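Long-range contacts in putative prolyl-tRNA synthetase (Leishmania major, PDB 5XIL), which probably catalyses the ATP-dependent attachment of L-proline to tRNA(Pro), releasing AMP and diphosphate: residues G4-R9 / Y17-T22; D278-V283 / H346-G351. One frame throughout, in Å; residues are numbered along the deposited sequence. Where two conformers were deposited one is given.

Interaction 1 (G4-R9 / Y17-T22); sequences GIAAKR and YIDVIT
The D19 carboxylate lies against the backbone of I5 and A6. Its OD2 sits 3.3 Å from I5 CA and accepts a hydrogen bond from A6 N, with A6 N to D19 OD2 at 2.7 Å. The N-H points at the oxygen at 147°, so the bond is short but somewhat bent. The donor comes from the anti side of the carboxylate and lies 33° out of its plane. CG of D19 is anti to the backbone N, which carries the acid off the helix toward the loop. The same OD2 is also crowded by carbon. I5 CG2 and A6 CB each come within 3.6 Å of D19 OD2. K23, one turn further along the helix, forms a salt bridge with D19 OD2 and a hydrogen bond to G4 O. The oxygen thus has a backbone donor and a cationic partner, which would probably favour the ionised acid. The segment that opens this fragment of the synthetase folds back along helix 13-23, the first helix of the construct. Only seven residues separate 4-9 from 17-22, and four of them are already helical. The nonpolar part of the contact comes from I5. Its CG1 lies beside the backbone N (chi1 -61°), which leaves CG2 anti to it; the CG1 branch ends in CD1, 3.9 Å from V20 CG2. I5 also touches W16 and K23, so it lies along this face of the helix.

Interaction 2 (D278-V283 / H346-G351); sequences DNRGMV and HWEVKG
E348 reaches R280 with its chain extended, CG being anti to the backbone N. R280 bends at chi3 to meet it, and the two planar groups stand 78° apart. R280 NH2 donates to E348 OE2 at 2.9 Å, on the syn side of the carboxylate and in the guanidinium plane. R280 NE to the same OE2 is weak, at 3.1 Å. NH2 also lies 2.8 Å from E348 OE1, completing the salt bridge. A second conformer of E348 was deposited. A water near E348 OE1 and R280 O may link them. V349 turns its CB away from the loop, yet CG2 still rests 3.6 Å from R280 O. Its own carbonyl O accepts from M282 N at 2.9 Å, tilted 34° from the carbonyl plane. K350 O lies 3.6 Å from M282 CB, while its side chain leads away from the loop to A24 O and a salt bridge with E25. G351 follows, with positive phi, as the C-prime residue of a Schellman motif. Its CA packs 3.0 Å from M282 O, a closeness that leaves no room for a side chain. The loop opposite is a type I turn from D278 to G281, braced as an Asx turn by D278 OD1 accepting from R280 N. Helix 340-350 belongs to the anticodon-binding domain, and the loop leads there from helix 267-276. M282 touches V20 of helix 13-23 and M272 and I273 of helix 267-276. V349 leans on K23, and R373, just after strand 367-372, bonds both D278 and E348 O.

The two contacts adjoin, with centres about 9 Å apart. Both segments of interaction 1 come earlier in the chain than those of interaction 2. The segment 4-9 runs beside the 278-283 turn: R9 N probably donates to N279 OD1 at 2.8 Å, and I5 CG1 packs 3.7 Å from G281 CA. Helix 13-23 ties them further. V20 meets I5 in one contact and M282 in the other, and K23 bonds G4 O while also touching V349. W16 NE1 adds a bond to D278 O. Together they join the segment 4-9 that opens the construct, the first helix and the anticodon-binding domain. Both lie away from the magnesium and zinc sites.

Interaction 1 (G4-R9 / Y17-T22)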
loop_
_atom_site.group_PDB
_atom_site.type_symbol
_atom_site.label_atom_id
_atom_site.label_comp_id
_atom_site.label_asym_id
_atom_site.label_seq_id
_atom_site.Cartn_x
_atom_site.Cartn_y
_atom_site.Cartn_z
ATOM N N GLY A 4 -3.391 -34.260 1.179
ATOM C CA GLY A 4 -4.104 -33.776 -0.010
ATOM C C GLY A 4 -5.405 -33.048 0.343
ATOM O O GLY A 4 -5.512 -32.428 1.416
ATOM N N ILE A 5 -6.372 -33.131 -0.571
ATOM C CA ILE A 5 -7.607 -32.320 -0.540
ATOM C C ILE A 5 -8.791 -33.267 -0.522
ATOM O O ILE A 5 -8.717 -34.328 -1.126
ATOM C CB ILE A 5 -7.650 -31.388 -1.799
ATOM C CG1 ILE A 5 -6.437 -30.445 -1.749
ATOM C CG2 ILE A 5 -8.971 -30.615 -1.914
ATOM C CD1 ILE A 5 -6.366 -29.583 -0.503
ATOM N N ALA A 6 -9.871 -32.883 0.136
ATOM C CA ALA A 6 -10.939 -33.837 0.413
ATOM C C ALA A 6 -11.992 -33.976 -0.681
ATOM O O ALA A 6 -12.835 -34.887 -0.609
ATOM C CB ALA A 6 -11.616 -33.526 1.756
ATOM N N ALA A 7 -11.953 -33.152 -1.712
ATOM C CA ALA A 7 -12.916 -33.290 -2.807
ATOM C C ALA A 7 -12.181 -32.929 -4.064
ATOM O O ALA A 7 -11.262 -32.107 -3.993
ATOM C CB ALA A 7 -14.089 -32.372 -2.626
ATOM N N LYS A 8 -12.575 -33.540 -5.179
ATOM C CA LYS A 8 -12.050 -33.197 -6.485
ATOM C C LYS A 8 -12.813 -31.989 -7.025
ATOM O O LYS A 8 -14.043 -31.821 -6.750
ATOM C CB LYS A 8 -12.148 -34.370 -7.468
ATOM C CG LYS A 8 -11.123 -35.451 -7.264
ATOM C CD LYS A 8 -11.020 -36.394 -8.465
ATOM C CE LYS A 8 -10.052 -37.524 -8.108
ATOM N NZ LYS A 8 -9.682 -38.476 -9.205
ATOM N N ARG A 9 -12.093 -31.154 -7.792
ATOM C CA ARG A 9 -12.731 -29.955 -8.386
ATOM C C ARG A 9 -13.914 -30.317 -9.252
ATOM O O ARG A 9 -14.921 -29.602 -9.257
ATOM C CB ARG A 9 -11.764 -29.218 -9.275
ATOM C CG ARG A 9 -10.780 -28.393 -8.536
ATOM C CD ARG A 9 -9.561 -28.138 -9.395
ATOM N NE ARG A 9 -9.952 -27.579 -10.665
ATOM C CZ ARG A 9 -10.013 -26.264 -10.928
ATOM N NH1 ARG A 9 -9.711 -25.351 -10.017
ATOM N NH2 ARG A 9 -10.427 -25.890 -12.121
ATOM N N TYR A 17 -12.962 -25.935 -2.863
ATOM C CA TYR A 17 -12.433 -24.561 -2.721
ATOM C C TYR A 17 -12.264 -24.270 -1.230
ATOM O O TYR A 17 -11.234 -23.755 -0.813
ATOM C CB TYR A 17 -13.443 -23.610 -3.308
ATOM C CG TYR A 17 -13.072 -22.150 -3.274
ATOM C CD1 TYR A 17 -12.124 -21.648 -4.119
ATOM C CD2 TYR A 17 -13.733 -21.272 -2.454
ATOM C CE1 TYR A 17 -11.797 -20.312 -4.087
ATOM C CE2 TYR A 17 -13.429 -19.926 -2.430
ATOM C CZ TYR A 17 -12.442 -19.466 -3.263
ATOM O OH TYR A 17 -12.175 -18.116 -3.224
ATOM N N ILE A 18 -13.304 -24.546 -0.422
ATOM C CA ILE A 18 -13.179 -24.357 1.009
ATOM C C ILE A 18 -12.036 -25.138 1.644
ATOM O O ILE A 18 -11.318 -24.584 2.449
ATOM C CB ILE A 18 -14.475 -24.713 1.743
ATOM C CG1 ILE A 18 -15.489 -23.662 1.481
ATOM C CG2 ILE A 18 -14.272 -24.764 3.245
ATOM C CD1 ILE A 18 -16.879 -24.223 1.588
ATOM N N ASP A 19 -11.817 -26.377 1.238
ATOM C CA ASP A 19 -10.742 -27.199 1.765
ATOM C C ASP A 19 -9.393 -26.578 1.346
ATOM O O ASP A 19 -8.456 -26.509 2.114
ATOM C CB ASP A 19 -10.842 -28.666 1.265
ATOM C CG ASP A 19 -10.115 -29.686 2.171
ATOM O OD1 ASP A 19 -10.163 -29.507 3.390
ATOM O OD2 ASP A 19 -9.476 -30.683 1.659
ATOM N N VAL A 20 -9.306 -26.113 0.116
ATOM C CA VAL A 20 -8.042 -25.529 -0.290
ATOM C C VAL A 20 -7.711 -24.286 0.487
ATOM O O VAL A 20 -6.568 -24.161 0.908
ATOM C CB VAL A 20 -8.026 -25.252 -1.788
ATOM C CG1 VAL A 20 -6.916 -24.266 -2.190
ATOM C CG2 VAL A 20 -7.989 -26.581 -2.487
ATOM N N ILE A 21 -8.616 -23.350 0.559
ATOM C CA ILE A 21 -8.292 -22.050 1.115
ATOM C C ILE A 21 -7.945 -22.198 2.622
ATOM O O ILE A 21 -7.128 -21.489 3.128
ATOM C CB ILE A 21 -9.319 -20.988 0.853
ATOM C CG1 ILE A 21 -10.599 -21.277 1.583
ATOM C CG2 ILE A 21 -9.538 -20.761 -0.643
ATOM C CD1 ILE A 21 -11.668 -20.274 1.280
ATOM N N THR A 22 -8.531 -23.197 3.258
ATOM C CA THR A 22 -8.263 -23.472 4.682
ATOM C C THR A 22 -6.933 -24.165 4.888
ATOM O O THR A 22 -6.129 -23.697 5.655
ATOM C CB THR A 22 -9.414 -24.269 5.328
ATOM O OG1 THR A 22 -9.630 -25.455 4.585
ATOM C CG2 THR A 22 -10.663 -23.551 5.253
#

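Interaction 2 (D278-V283 / H346-G351)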
loop_
_atom_site.group_PDB
_atom_site.type_symbol
_atom_site.label_atom_id
_atom_site.label_comp_id
_atom_site.label_asym_id
_atom_site.label_seq_id
_atom_site.Cartn_x
_atom_site.Cartn_y
_atom_site.Cartn_z
ATOM N N ASP A 278 -5.608 -27.256 -8.274
ATOM C CA ASP A 278 -5.861 -28.581 -8.851
ATOM C C ASP A 278 -6.279 -29.554 -7.794
ATOM O O ASP A 278 -6.577 -29.171 -6.632
ATOM C CB ASP A 278 -4.670 -29.039 -9.675
ATOM C CG ASP A 278 -3.399 -29.315 -8.804
ATOM O OD1 ASP A 278 -3.571 -29.380 -7.622
ATOM O OD2 ASP A 278 -2.275 -29.380 -9.424
ATOM N N ASN A 279 -6.367 -30.853 -8.157
ATOM C CA ASN A 279 -6.838 -31.805 -7.139
ATOM C C ASN A 279 -5.872 -32.120 -5.982
ATOM O O ASN A 279 -6.266 -32.703 -4.945
ATOM C CB ASN A 279 -7.415 -33.055 -7.819
ATOM C CG ASN A 279 -8.735 -32.727 -8.499
ATOM O OD1 ASN A 279 -9.424 -31.834 -8.052
ATOM N ND2 ASN A 279 -8.987 -33.310 -9.636
ATOM N N ARG A 280 -4.648 -31.604 -6.096
ATOM C CA ARG A 280 -3.668 -31.703 -5.008
ATOM C C ARG A 280 -3.632 -30.441 -4.134
ATOM O O ARG A 280 -2.975 -30.437 -3.088
ATOM C CB ARG A 280 -2.275 -31.980 -5.626
ATOM C CG ARG A 280 -2.225 -33.274 -6.425
ATOM C CD ARG A 280 -0.983 -33.354 -7.298
ATOM N NE ARG A 280 0.127 -33.746 -6.447
ATOM C CZ ARG A 280 0.343 -34.985 -6.001
ATOM N NH1 ARG A 280 -0.444 -36.004 -6.366
ATOM N NH2 ARG A 280 1.373 -35.210 -5.188
ATOM N N GLY A 281 -4.321 -29.359 -4.537
ATOM C CA GLY A 281 -4.376 -28.157 -3.724
ATOM C C GLY A 281 -4.233 -26.896 -4.541
ATOM O O GLY A 281 -4.388 -26.898 -5.768
ATOM N N MET A 282 -3.807 -25.850 -3.864
ATOM C CA MET A 282 -3.479 -24.590 -4.575
ATOM C C MET A 282 -2.219 -24.737 -5.472
ATOM O O MET A 282 -1.380 -25.608 -5.255
ATOM C CB MET A 282 -3.329 -23.501 -3.525
ATOM C CG MET A 282 -3.106 -22.090 -4.081
ATOM S SD MET A 282 -4.344 -21.694 -5.337
ATOM C CE MET A 282 -3.784 -20.162 -6.128
ATOM N N VAL A 283 -2.149 -23.963 -6.528
ATOM C CA VAL A 283 -0.998 -23.815 -7.358
ATOM C C VAL A 283 -0.798 -22.285 -7.445
ATOM O O VAL A 283 -1.599 -21.604 -8.107
ATOM C CB VAL A 283 -1.200 -24.426 -8.762
ATOM C CG1 VAL A 283 0.007 -24.211 -9.654
ATOM C CG2 VAL A 283 -1.531 -25.942 -8.689
ATOM N N HIS A 346 2.310 -30.508 2.730
ATOM C CA HIS A 346 1.974 -29.236 3.271
ATOM C C HIS A 346 2.222 -28.107 2.268
ATOM O O HIS A 346 1.379 -27.260 2.032
ATOM C CB HIS A 346 2.782 -28.987 4.546
ATOM C CG HIS A 346 2.648 -27.602 5.106
ATOM N ND1 HIS A 346 1.562 -27.189 5.855
ATOM C CD2 HIS A 346 3.498 -26.541 5.068
ATOM C CE1 HIS A 346 1.734 -25.941 6.213
ATOM N NE2 HIS A 346 2.901 -25.529 5.760
ATOM N N TRP A 347 3.427 -28.060 1.709
ATOM C CA TRP A 347 3.780 -27.046 0.689
ATOM C C TRP A 347 3.142 -27.294 -0.672
ATOM O O TRP A 347 2.918 -26.335 -1.427
ATOM C CB TRP A 347 5.311 -26.940 0.568
ATOM C CG TRP A 347 5.911 -26.402 1.900
ATOM C CD1 TRP A 347 6.582 -27.123 2.882
ATOM C CD2 TRP A 347 5.761 -25.072 2.428
ATOM N NE1 TRP A 347 6.872 -26.316 3.921
ATOM C CE2 TRP A 347 6.395 -25.052 3.685
ATOM C CE3 TRP A 347 5.216 -23.893 1.935
ATOM C CZ2 TRP A 347 6.463 -23.904 4.475
ATOM C CZ3 TRP A 347 5.305 -22.715 2.728
ATOM C CH2 TRP A 347 5.913 -22.741 3.970
ATOM N N GLU A 348 2.863 -28.553 -1.000
ATOM C CA GLU A 348 2.088 -28.886 -2.187
ATOM C C GLU A 348 0.713 -28.281 -2.106
ATOM O O GLU A 348 0.224 -27.674 -3.065
ATOM C CB GLU A 348 1.942 -30.399 -2.341
ATOM C CG GLU A 348 1.210 -30.822 -3.604
ATOM C CD GLU A 348 1.456 -32.274 -3.930
ATOM O OE1 GLU A 348 0.768 -33.150 -3.365
ATOM O OE2 GLU A 348 2.375 -32.532 -4.721
ATOM N N VAL A 349 0.083 -28.469 -0.958
ATOM C CA VAL A 349 -1.250 -27.957 -0.798
ATOM C C VAL A 349 -1.311 -26.415 -0.865
ATOM O O VAL A 349 -2.291 -25.811 -1.346
ATOM C CB VAL A 349 -1.858 -28.479 0.506
ATOM C CG1 VAL A 349 -3.213 -27.812 0.729
ATOM C CG2 VAL A 349 -2.017 -30.012 0.405
ATOM N N LYS A 350 -0.242 -25.766 -0.373
ATOM C CA LYS A 350 -0.130 -24.308 -0.416
ATOM C C LYS A 350 0.152 -23.844 -1.785
ATOM O O LYS A 350 -0.154 -22.707 -2.122
ATOM C CB LYS A 350 0.925 -23.780 0.548
ATOM C CG LYS A 350 0.516 -23.924 2.003
ATOM C CD LYS A 350 1.626 -23.604 2.989
ATOM C CE LYS A 350 1.946 -22.129 2.975
ATOM N NZ LYS A 350 0.760 -21.423 3.572
ATOM N N GLY A 351 0.750 -24.699 -2.611
ATOM C CA GLY A 351 1.021 -24.330 -3.969
ATOM C C GLY A 351 2.330 -23.626 -4.212
ATOM O O GLY A 351 2.454 -22.933 -5.225
HETATM O O HOH W 1 -1.784 -32.679 -2.283
#